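PDB 5IUV: aldehyde dehydrogenase family protein from Pseudomonas syringae pv. tomato, which oxidises indole-3-acetaldehyde, using NAD+, probably to the auxin indole-3-acetic acid, in a route of auxin synthesis that contributes to virulence. Local coordinates for residues 60-65 with 216-221; 65-70 with 236-241; 182-187 with 485-490; 227-232 with 253-258. One frame throughout, in Å; residues are numbered along the deposited sequence.

Interaction 1 (60-65 with 216-221)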
# COMPACT_ATOMS: atom_id res chain seq x y z
N GLN A 60 -25.43 -28.71 -8.79
CA GLN A 60 -25.26 -29.35 -7.49
C GLN A 60 -24.01 -30.22 -7.44
O GLN A 60 -23.24 -30.14 -6.48
CB GLN A 60 -26.49 -30.19 -7.14
CG GLN A 60 -26.37 -30.92 -5.81
CD GLN A 60 -26.23 -29.97 -4.62
OE1 GLN A 60 -26.82 -28.89 -4.59
NE2 GLN A 60 -25.46 -30.39 -3.62
N ARG A 61 -23.80 -31.06 -8.45
CA ARG A 61 -22.64 -31.93 -8.44
C ARG A 61 -21.35 -31.13 -8.57
O ARG A 61 -20.35 -31.45 -7.93
CB ARG A 61 -22.72 -32.99 -9.55
CG ARG A 61 -21.61 -34.03 -9.44
CD ARG A 61 -21.96 -35.35 -10.12
NE ARG A 61 -21.93 -35.29 -11.58
CZ ARG A 61 -20.85 -35.53 -12.31
NH1 ARG A 61 -19.69 -35.81 -11.72
NH2 ARG A 61 -20.91 -35.47 -13.64
N ALA A 62 -21.37 -30.09 -9.40
CA ALA A 62 -20.16 -29.29 -9.60
C ALA A 62 -19.79 -28.54 -8.32
O ALA A 62 -18.61 -28.40 -7.99
CB ALA A 62 -20.35 -28.33 -10.76
N VAL A 63 -20.80 -28.04 -7.61
CA VAL A 63 -20.54 -27.26 -6.41
C VAL A 63 -20.08 -28.17 -5.27
O VAL A 63 -19.18 -27.80 -4.51
CB VAL A 63 -21.79 -26.45 -5.98
CG1 VAL A 63 -21.59 -25.83 -4.60
CG2 VAL A 63 -22.09 -25.36 -7.01
N GLU A 64 -20.67 -29.35 -5.15
CA GLU A 64 -20.18 -30.34 -4.19
C GLU A 64 -18.72 -30.67 -4.45
O GLU A 64 -17.91 -30.80 -3.53
CB GLU A 64 -21.02 -31.62 -4.23
CG GLU A 64 -22.41 -31.49 -3.62
CD GLU A 64 -23.20 -32.79 -3.69
OE1 GLU A 64 -22.58 -33.86 -3.80
OE2 GLU A 64 -24.45 -32.73 -3.63
N SER A 65 -18.38 -30.83 -5.73
CA SER A 65 -17.01 -31.08 -6.15
C SER A 65 -16.10 -29.90 -5.82
O SER A 65 -15.01 -30.07 -5.27
CB SER A 65 -16.97 -31.38 -7.65
OG SER A 65 -15.66 -31.38 -8.18
N VAL A 216 -11.22 -28.28 -8.72
CA VAL A 216 -10.93 -26.86 -8.50
C VAL A 216 -11.46 -25.99 -9.64
O VAL A 216 -11.90 -24.86 -9.43
CB VAL A 216 -9.41 -26.63 -8.29
CG1 VAL A 216 -9.09 -25.14 -8.26
CG2 VAL A 216 -8.96 -27.29 -6.99
N LEU A 217 -11.44 -26.53 -10.86
CA LEU A 217 -12.08 -25.86 -11.98
C LEU A 217 -13.05 -26.80 -12.71
O LEU A 217 -12.64 -27.73 -13.41
CB LEU A 217 -11.03 -25.31 -12.96
CG LEU A 217 -11.58 -24.71 -14.26
CD1 LEU A 217 -12.50 -23.53 -13.98
CD2 LEU A 217 -10.44 -24.30 -15.20
N ASN A 218 -14.34 -26.56 -12.50
CA ASN A 218 -15.40 -27.32 -13.16
C ASN A 218 -16.07 -26.41 -14.18
O ASN A 218 -16.21 -25.22 -13.94
CB ASN A 218 -16.42 -27.83 -12.14
CG ASN A 218 -15.85 -28.87 -11.19
OD1 ASN A 218 -14.94 -29.62 -11.55
ND2 ASN A 218 -16.38 -28.92 -9.97
N VAL A 219 -16.48 -26.98 -15.31
CA VAL A 219 -17.09 -26.19 -16.38
C VAL A 219 -18.47 -26.74 -16.77
O VAL A 219 -18.59 -27.91 -17.14
CB VAL A 219 -16.20 -26.15 -17.64
CG1 VAL A 219 -16.88 -25.34 -18.75
CG2 VAL A 219 -14.83 -25.54 -17.29
N LEU A 220 -19.49 -25.90 -16.69
CA LEU A 220 -20.86 -26.32 -16.99
C LEU A 220 -21.47 -25.55 -18.16
O LEU A 220 -22.02 -24.46 -17.97
CB LEU A 220 -21.74 -26.16 -15.75
CG LEU A 220 -21.30 -26.86 -14.47
CD1 LEU A 220 -22.32 -26.63 -13.35
CD2 LEU A 220 -21.08 -28.35 -14.73
N PRO A 221 -21.37 -26.10 -19.38
CA PRO A 221 -22.07 -25.46 -20.49
C PRO A 221 -23.58 -25.64 -20.35
O PRO A 221 -24.02 -26.58 -19.69
CB PRO A 221 -21.53 -26.20 -21.72
CG PRO A 221 -21.08 -27.53 -21.20
CD PRO A 221 -20.60 -27.29 -19.80
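N218 reaches from strand 217-219 to helix 56-72, where it meets A62 and S65, one helical turn apart. Its CG lies anti to the carbonyl carbon (chi1 -67°), which carries the amide out from the sheet toward the helix. Traced outward, CB of N218 passes CB of A62 at 4.2 Å, a loose apolar approach. CG then comes within 3.9 Å of the hydroxyl OG of S65. At the tip the two amide atoms separate in role. ND2 donates to OG of S65 over 3.1 Å; the bond is nearly straight at 165° and the hydroxyl lies close to the amide plane. The same nitrogen also reaches the carbonyl O of A62 at 3.0 Å, but this bond is bent to 129° and weak. OD1 instead accepts from the backbone N of Q25, and Q25 OE1 is also bonded to S65 OG, so Q25 ties the amide and the hydroxyl together from outside. With both its atoms engaged, the buried amide is fixed in its flip.

The strand belongs to the parallel part of the mixed sheet of the Rossmann-like nucleotide-binding domain, next to strand 187-191, to which helix 198-210 links it in a beta-alpha-beta crossover. Alternation along the strand and into the residue after it separates the neighbours: N218 and L220 point toward helix 56-72, whereas V219 points away and packs on A200 and A204 of helix 198-210. L220 adds the apolar part of the contact. The A62 methyl faces the fork of its branches, CD1 standing 3.7 Å from A62 CB and CD2 4.0 Å from it, and the same side chain rests on I24 of strand 22-24.

Interaction 2 (65-70 with 236-241); sequences SARSAF and DVDTVV
Two successive bends in R67, at chi2 (67°) and chi3 (59°), fold its chain so that the guanidinium turns toward D236 and D238. D236 itself extends its carboxylate with CG anti to the backbone N, back over the aliphatic part of the arginine: its OD2 lies 3.6 Å from R67 CG.

Four bonds, one of them weak, fix the guanidinium. R67 NE donates to D236 OD2 over 2.8 Å in a nearly straight line (170°), and the oxygen lies almost in the guanidinium plane. NH2 of R67 completes a side-on grip by reaching D236 OD1 at 3.2 Å, although that bond is weak and strongly bent. The same NH2 has two better partners, the backbone O of D236 at 2.9 Å and D238 OD2, also at 2.9 Å. The carbonyl is approached from above its plane, not along a lone pair.

The two carboxylates are presented differently: that of D236 is oblique to the guanidinium, while that of D238 stands nearly perpendicular to it. Both are met on the syn side, out of their own planes. D238 OD2 also accepts from the backbone N of V160 in strand 149-164, so one oxygen is shared by two donors. Two acids around one base should favour the charged form of all three.

The result is a salt-bridge network near the surface, away from the NAD pocket, joining helix 56-72 to the loop that leads into strand 239-243 of the Rossmann-like sheet.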
# COMPACT_ATOMS: atom_id res chain seq x y z
N SER A 65 -18.38 -30.83 -5.73
CA SER A 65 -17.01 -31.08 -6.15
C SER A 65 -16.10 -29.90 -5.82
O SER A 65 -15.01 -30.07 -5.27
CB SER A 65 -16.97 -31.38 -7.65
OG SER A 65 -15.66 -31.38 -8.18
N ALA A 66 -16.54 -28.69 -6.17
CA ALA A 66 -15.80 -27.48 -5.85
C ALA A 66 -15.53 -27.36 -4.35
O ALA A 66 -14.42 -27.02 -3.93
CB ALA A 66 -16.56 -26.26 -6.33
N ARG A 67 -16.56 -27.63 -3.55
CA ARG A 67 -16.50 -27.46 -2.09
C ARG A 67 -15.55 -28.47 -1.47
O ARG A 67 -14.73 -28.14 -0.61
CB ARG A 67 -17.90 -27.60 -1.48
CG ARG A 67 -17.92 -27.65 0.05
CD ARG A 67 -17.49 -26.32 0.66
NE ARG A 67 -18.35 -25.22 0.24
CZ ARG A 67 -18.02 -23.94 0.31
NH1 ARG A 67 -16.83 -23.58 0.79
NH2 ARG A 67 -18.87 -23.00 -0.11
N SER A 68 -15.66 -29.72 -1.91
CA SER A 68 -14.79 -30.77 -1.40
C SER A 68 -13.33 -30.47 -1.73
O SER A 68 -12.44 -30.64 -0.88
CB SER A 68 -15.20 -32.12 -1.97
OG SER A 68 -14.34 -33.14 -1.51
N ALA A 69 -13.08 -30.00 -2.95
CA ALA A 69 -11.73 -29.65 -3.35
C ALA A 69 -11.19 -28.47 -2.54
O ALA A 69 -10.04 -28.49 -2.10
CB ALA A 69 -11.68 -29.33 -4.84
N PHE A 70 -12.02 -27.45 -2.33
CA PHE A 70 -11.59 -26.31 -1.52
C PHE A 70 -11.24 -26.77 -0.11
O PHE A 70 -10.19 -26.41 0.42
CB PHE A 70 -12.69 -25.23 -1.46
CG PHE A 70 -12.32 -24.05 -0.61
CD1 PHE A 70 -11.44 -23.09 -1.09
CD2 PHE A 70 -12.85 -23.90 0.66
CE1 PHE A 70 -11.10 -22.00 -0.31
CE2 PHE A 70 -12.51 -22.81 1.44
CZ PHE A 70 -11.64 -21.86 0.96
N ASP A 236 -24.67 -22.99 -1.48
CA ASP A 236 -23.29 -23.22 -1.06
C ASP A 236 -22.27 -22.60 -2.02
O ASP A 236 -21.09 -22.95 -2.01
CB ASP A 236 -23.02 -24.72 -0.89
CG ASP A 236 -21.76 -25.01 -0.08
OD1 ASP A 236 -21.55 -24.35 0.95
OD2 ASP A 236 -20.97 -25.89 -0.49
N VAL A 237 -22.73 -21.67 -2.85
CA VAL A 237 -21.83 -20.84 -3.64
C VAL A 237 -21.59 -19.55 -2.86
O VAL A 237 -22.55 -18.88 -2.47
CB VAL A 237 -22.40 -20.54 -5.05
CG1 VAL A 237 -21.59 -19.45 -5.75
CG2 VAL A 237 -22.43 -21.81 -5.90
N ASP A 238 -20.33 -19.20 -2.63
CA ASP A 238 -20.01 -18.04 -1.80
C ASP A 238 -20.09 -16.73 -2.58
O ASP A 238 -20.47 -15.70 -2.03
CB ASP A 238 -18.60 -18.19 -1.20
CG ASP A 238 -18.48 -19.41 -0.32
OD1 ASP A 238 -19.04 -19.38 0.80
OD2 ASP A 238 -17.83 -20.40 -0.73
N THR A 239 -19.73 -16.78 -3.85
CA THR A 239 -19.58 -15.58 -4.66
C THR A 239 -19.96 -15.90 -6.08
O THR A 239 -19.60 -16.96 -6.59
CB THR A 239 -18.12 -15.04 -4.62
OG1 THR A 239 -17.78 -14.63 -3.28
CG2 THR A 239 -17.92 -13.88 -5.57
N VAL A 240 -20.69 -15.01 -6.74
CA VAL A 240 -20.87 -15.14 -8.17
C VAL A 240 -20.27 -13.90 -8.85
O VAL A 240 -20.48 -12.77 -8.42
CB VAL A 240 -22.36 -15.34 -8.56
CG1 VAL A 240 -23.23 -14.19 -8.06
CG2 VAL A 240 -22.51 -15.53 -10.07
N VAL A 241 -19.48 -14.14 -9.89
CA VAL A 241 -18.99 -13.04 -10.70
C VAL A 241 -19.59 -13.20 -12.08
O VAL A 241 -19.74 -14.32 -12.57
CB VAL A 241 -17.46 -12.98 -10.76
CG1 VAL A 241 -16.91 -12.69 -9.38
CG2 VAL A 241 -16.86 -14.29 -11.32

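Interaction 3 (182-187 with 485-490)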
# COMPACT_ATOMS: atom_id res chain seq x y z
N LEU A 182 -8.68 -18.23 -9.25
CA LEU A 182 -7.87 -19.41 -8.97
C LEU A 182 -6.60 -19.03 -8.21
O LEU A 182 -6.18 -19.75 -7.30
CB LEU A 182 -7.50 -20.14 -10.27
CG LEU A 182 -8.66 -20.79 -11.02
CD1 LEU A 182 -8.20 -21.26 -12.40
CD2 LEU A 182 -9.24 -21.97 -10.21
N SER A 183 -6.00 -17.89 -8.57
CA SER A 183 -4.76 -17.44 -7.92
C SER A 183 -4.92 -17.26 -6.42
O SER A 183 -3.99 -17.55 -5.65
CB SER A 183 -4.25 -16.14 -8.54
OG SER A 183 -3.72 -16.36 -9.84
N THR A 184 -6.09 -16.79 -5.99
CA THR A 184 -6.35 -16.59 -4.57
C THR A 184 -6.70 -17.89 -3.85
O THR A 184 -6.83 -17.91 -2.62
CB THR A 184 -7.49 -15.57 -4.34
OG1 THR A 184 -8.59 -15.88 -5.20
CG2 THR A 184 -7.01 -14.16 -4.63
N GLY A 185 -6.86 -18.97 -4.60
CA GLY A 185 -7.06 -20.28 -4.01
C GLY A 185 -8.48 -20.84 -4.02
O GLY A 185 -8.74 -21.90 -3.46
N ASN A 186 -9.41 -20.13 -4.65
CA ASN A 186 -10.79 -20.62 -4.71
C ASN A 186 -11.00 -21.79 -5.66
O ASN A 186 -10.19 -22.03 -6.56
CB ASN A 186 -11.73 -19.49 -5.13
CG ASN A 186 -11.72 -18.33 -4.16
OD1 ASN A 186 -12.36 -18.38 -3.12
ND2 ASN A 186 -10.99 -17.28 -4.50
N SER A 187 -12.09 -22.53 -5.45
CA SER A 187 -12.59 -23.42 -6.49
C SER A 187 -13.58 -22.62 -7.33
O SER A 187 -14.33 -21.80 -6.79
CB SER A 187 -13.27 -24.66 -5.90
OG SER A 187 -12.34 -25.46 -5.20
N ASP A 485 -9.65 -8.76 -4.94
CA ASP A 485 -10.52 -8.45 -3.81
C ASP A 485 -11.93 -9.03 -3.97
O ASP A 485 -12.65 -9.18 -2.99
CB ASP A 485 -10.59 -6.94 -3.59
CG ASP A 485 -9.28 -6.35 -3.10
OD1 ASP A 485 -8.42 -7.11 -2.59
OD2 ASP A 485 -9.10 -5.12 -3.21
N LYS A 486 -12.32 -9.37 -5.19
CA LYS A 486 -13.64 -9.97 -5.41
C LYS A 486 -13.69 -11.43 -4.96
O LYS A 486 -14.78 -12.00 -4.84
CB LYS A 486 -14.03 -9.88 -6.89
CG LYS A 486 -14.12 -8.46 -7.41
CD LYS A 486 -14.80 -8.41 -8.76
CE LYS A 486 -14.02 -9.17 -9.81
NZ LYS A 486 -14.46 -8.70 -11.16
N TYR A 487 -12.53 -12.03 -4.73
CA TYR A 487 -12.45 -13.47 -4.49
C TYR A 487 -11.93 -13.79 -3.10
O TYR A 487 -11.65 -14.95 -2.78
CB TYR A 487 -11.58 -14.12 -5.56
CG TYR A 487 -12.08 -13.79 -6.95
CD1 TYR A 487 -13.25 -14.37 -7.44
CD2 TYR A 487 -11.43 -12.86 -7.74
CE1 TYR A 487 -13.73 -14.05 -8.70
CE2 TYR A 487 -11.89 -12.54 -8.99
CZ TYR A 487 -13.05 -13.13 -9.47
OH TYR A 487 -13.52 -12.81 -10.73
N THR A 488 -11.81 -12.76 -2.26
CA THR A 488 -11.32 -12.96 -0.90
C THR A 488 -12.16 -12.25 0.15
O THR A 488 -12.98 -11.38 -0.17
CB THR A 488 -9.85 -12.50 -0.75
OG1 THR A 488 -9.74 -11.12 -1.10
CG2 THR A 488 -8.93 -13.31 -1.65
N GLU A 489 -11.96 -12.64 1.40
CA GLU A 489 -12.62 -12.02 2.56
C GLU A 489 -11.56 -11.47 3.50
O GLU A 489 -10.55 -12.13 3.74
CB GLU A 489 -13.48 -13.03 3.33
CG GLU A 489 -14.71 -13.52 2.61
CD GLU A 489 -15.81 -12.47 2.56
OE1 GLU A 489 -15.85 -11.59 3.44
OE2 GLU A 489 -16.63 -12.53 1.62
N LEU A 490 -11.81 -10.29 4.06
CA LEU A 490 -10.95 -9.71 5.08
C LEU A 490 -11.20 -10.31 6.47
O LEU A 490 -12.35 -10.49 6.88
CB LEU A 490 -11.14 -8.20 5.13
CG LEU A 490 -10.47 -7.39 4.02
CD1 LEU A 490 -10.99 -5.97 4.02
CD2 LEU A 490 -8.96 -7.40 4.21
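T184 and Y487 bring the two backbones to 6.9 Å, CA to CA, where helix 170-183 closes in a Schellman motif, its reversal taken by G185 with a positive phi of 104°, and the other segment turns into strand 488-496. Just past the glycine, N186 makes the hydrogen bond of the contact. Its ND2 donates to the carbonyl O of Y487 over 3.0 Å at 157°, with the acceptor close to the amide plane and the donor slightly tilted from the carbonyl plane. The other half of the amide is used as well: OD1 accepts from the backbone N of G159, and ND2 is also bonded to A181 O.

These partners locate the contact in the fold. Strand 149-164, which carries G159, runs between strand 187-191, parallel to it, and strand 488-496, antiparallel to it, so the N186 side chain, bonded to G159 in that strand, spans it to the start of the C-terminal strand. Strand 488-496 also looks outward: E489 forms a salt bridge with R477 of the second subunit.

Y487 meets the helix end with its CB, which lies 3.4 Å from N186 ND2 and 3.5 Å from T184 OG1. The ring then leads away and packs against K177, P180 and A181 of helix 170-183. The hydroxyl of T184 is turned between its backbone N and carbonyl carbon (chi1 47°), from where it bonds to P180 O one turn back. That leaves CG2 of T184 facing T488, and their two CG2 methyls touch at 3.6 Å, the side chains crossing nearly at right angles.

Interaction 4 (227-232 with 253-258); sequences VGKALA and MIYAGE. With NAD (nicotinamide-adenine-dinucleotide), chain C.
The hydroxyl OH of Y255 accepts a weak hydrogen bond from the adenine amino group N6A of NAD, 3.3 Å long but nearly straight at 168°. This places the contact at the adenine end of the dinucleotide pocket in a Rossmann-like domain, between helices 224-232 and 246-258, which precede and follow strand 239-243. The two short helical segments run at 47° with axes 9.8 Å apart at closest approach, a gap bridged mainly by the tyrosine ring.

Near the chain, CD2 of Y255 packs on the methyl CB of A232 at 3.5 Å. Farther out, K229 crosses the ring end at about a right angle. Its chain is fully extended, and its aliphatic carbons pass the phenol: CG lies 3.7 Å from Y255 OH and CE 3.9 Å from Y255 CE1. Apolar contact thus holds the ring while its oxygen serves the cofactor.

Helix 246-258 also takes part in the oligomer, its A256 packing on M253 of the second subunit. Adenine also abuts the helix backbone: NAD C2A stands 3.4 Å from the carbonyl carbon C of G228, where no side chain intervenes.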
# COMPACT_ATOMS: atom_id res chain seq x y z
N VAL A 227 -28.82 -23.69 -15.89
CA VAL A 227 -27.68 -23.92 -15.01
C VAL A 227 -27.09 -22.60 -14.47
O VAL A 227 -26.61 -22.55 -13.34
CB VAL A 227 -26.58 -24.76 -15.70
CG1 VAL A 227 -26.01 -24.06 -16.93
CG2 VAL A 227 -25.46 -25.13 -14.71
N GLY A 228 -27.15 -21.54 -15.27
CA GLY A 228 -26.68 -20.24 -14.80
C GLY A 228 -27.45 -19.79 -13.58
O GLY A 228 -26.88 -19.44 -12.54
N LYS A 229 -28.78 -19.80 -13.71
CA LYS A 229 -29.69 -19.48 -12.62
C LYS A 229 -29.47 -20.38 -11.40
O LYS A 229 -29.48 -19.90 -10.26
CB LYS A 229 -31.14 -19.60 -13.10
CG LYS A 229 -32.19 -19.37 -12.01
CD LYS A 229 -33.59 -19.55 -12.58
CE LYS A 229 -34.65 -19.07 -11.60
NZ LYS A 229 -36.02 -19.08 -12.20
N ALA A 230 -29.28 -21.67 -11.64
CA ALA A 230 -29.08 -22.64 -10.56
C ALA A 230 -27.83 -22.32 -9.74
O ALA A 230 -27.84 -22.44 -8.51
CB ALA A 230 -28.98 -24.06 -11.13
N LEU A 231 -26.76 -21.90 -10.41
CA LEU A 231 -25.54 -21.50 -9.72
C LEU A 231 -25.76 -20.23 -8.89
O LEU A 231 -25.29 -20.14 -7.76
CB LEU A 231 -24.40 -21.29 -10.73
CG LEU A 231 -23.78 -22.55 -11.35
CD1 LEU A 231 -22.83 -22.19 -12.49
CD2 LEU A 231 -23.04 -23.37 -10.30
N ALA A 232 -26.46 -19.26 -9.46
CA ALA A 232 -26.71 -18.00 -8.77
C ALA A 232 -27.62 -18.16 -7.56
O ALA A 232 -27.55 -17.38 -6.60
CB ALA A 232 -27.30 -16.99 -9.74
N MET A 253 -28.53 -10.12 -8.50
CA MET A 253 -28.66 -9.51 -7.18
C MET A 253 -29.91 -10.04 -6.48
O MET A 253 -29.91 -10.31 -5.28
CB MET A 253 -28.71 -7.99 -7.29
CG MET A 253 -27.46 -7.38 -7.87
SD MET A 253 -27.37 -5.61 -7.60
CE MET A 253 -26.96 -5.53 -5.85
N ILE A 254 -30.97 -10.21 -7.26
CA ILE A 254 -32.21 -10.76 -6.74
C ILE A 254 -32.02 -12.23 -6.32
O ILE A 254 -32.44 -12.62 -5.22
CB ILE A 254 -33.35 -10.64 -7.78
CG1 ILE A 254 -33.65 -9.16 -8.03
CG2 ILE A 254 -34.58 -11.41 -7.31
CD1 ILE A 254 -34.68 -8.90 -9.10
N TYR A 255 -31.35 -13.02 -7.16
CA TYR A 255 -31.06 -14.42 -6.81
C TYR A 255 -30.25 -14.55 -5.52
O TYR A 255 -30.49 -15.44 -4.72
CB TYR A 255 -30.29 -15.12 -7.93
CG TYR A 255 -31.03 -15.31 -9.23
CD1 TYR A 255 -32.41 -15.48 -9.27
CD2 TYR A 255 -30.33 -15.34 -10.44
CE1 TYR A 255 -33.07 -15.67 -10.48
CE2 TYR A 255 -30.98 -15.53 -11.64
CZ TYR A 255 -32.35 -15.69 -11.66
OH TYR A 255 -32.99 -15.88 -12.88
N ALA A 256 -29.27 -13.67 -5.34
CA ALA A 256 -28.46 -13.72 -4.12
C ALA A 256 -29.32 -13.43 -2.90
O ALA A 256 -29.20 -14.10 -1.87
CB ALA A 256 -27.32 -12.75 -4.21
N GLY A 257 -30.20 -12.44 -3.03
CA GLY A 257 -31.12 -12.08 -1.96
C GLY A 257 -32.12 -13.18 -1.63
O GLY A 257 -32.52 -13.35 -0.48
N GLU A 258 -32.52 -13.93 -2.65
CA GLU A 258 -33.48 -15.01 -2.46
C GLU A 258 -32.83 -16.26 -1.87
O GLU A 258 -33.52 -17.14 -1.36
CB GLU A 258 -34.13 -15.38 -3.80
CG GLU A 258 -35.05 -14.31 -4.37
CD GLU A 258 -35.60 -14.70 -5.73
OE1 GLU A 258 -35.08 -15.66 -6.34
OE2 GLU A 258 -36.55 -14.04 -6.20
PA NAD C . -26.43 -12.04 -21.08
O1A NAD C . -26.75 -11.12 -19.96
O2A NAD C . -27.62 -12.44 -21.92
O5B NAD C . -25.73 -13.34 -20.52
C5B NAD C . -24.38 -13.41 -20.00
C4B NAD C . -24.22 -14.77 -19.37
O4B NAD C . -25.25 -14.94 -18.36
C3B NAD C . -24.32 -15.99 -20.28
O3B NAD C . -23.42 -17.01 -19.87
C2B NAD C . -25.77 -16.44 -20.09
O2B NAD C . -25.95 -17.83 -20.38
C1B NAD C . -25.98 -16.12 -18.61
N9A NAD C . -27.35 -15.92 -18.17
C8A NAD C . -28.43 -15.52 -18.92
N7A NAD C . -29.57 -15.52 -18.26
C5A NAD C . -29.21 -15.92 -16.98
C6A NAD C . -29.95 -16.07 -15.79
N6A NAD C . -31.27 -15.89 -15.71
N1A NAD C . -29.28 -16.43 -14.67
C2A NAD C . -27.96 -16.64 -14.75
N3A NAD C . -27.16 -16.55 -15.82
C4A NAD C . -27.85 -16.17 -16.91
O3 NAD C . -25.35 -11.34 -22.03
PN NAD C . -24.64 -11.76 -23.41
O1N NAD C . -25.65 -11.56 -24.48
O2N NAD C . -24.03 -13.10 -23.25
O5D NAD C . -23.43 -10.72 -23.52
C5D NAD C . -23.61 -9.38 -24.02
C4D NAD C . -23.60 -8.44 -22.84
O4D NAD C . -22.34 -8.56 -22.14
C3D NAD C . -23.71 -6.96 -23.20
O3D NAD C . -24.66 -6.32 -22.34
C2D NAD C . -22.28 -6.46 -22.95
O2D NAD C . -22.14 -5.09 -22.60
C1D NAD C . -21.83 -7.33 -21.75
N1N NAD C . -20.31 -7.39 -21.67
C2N NAD C . -19.75 -6.72 -20.55
C3N NAD C . -18.37 -6.77 -20.35
C7N NAD C . -17.70 -6.02 -19.23
O7N NAD C . -18.34 -5.19 -18.56
N7N NAD C . -16.41 -6.20 -19.07
C4N NAD C . -17.58 -7.46 -21.27
C5N NAD C . -18.16 -8.08 -22.37
C6N NAD C . -19.53 -8.04 -22.55

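How the interactions relate
Interactions 1 and 2 both hold helix 56-72 to the Rossmann-like sheet, share S65 and have centres 8 Å apart, yet differ in chemistry. Interaction 1 is buried and relies on a neutral amide with apolar packing; interaction 2, nearer solvent, uses charged groups. Interaction 3, partly buried, joins a helix end to the C-terminal strand of the same sheet; S187 OG, 2.9 Å from A66 O, links it to interaction 2. Interaction 4 is a buried helix pair, mostly apolar, and alone includes the cofactor. L220 CD1 of interaction 1 meets V227 CG2 of interaction 4 at 3.7 Å. Interactions 3 and 4 do not touch, although both reach the second subunit.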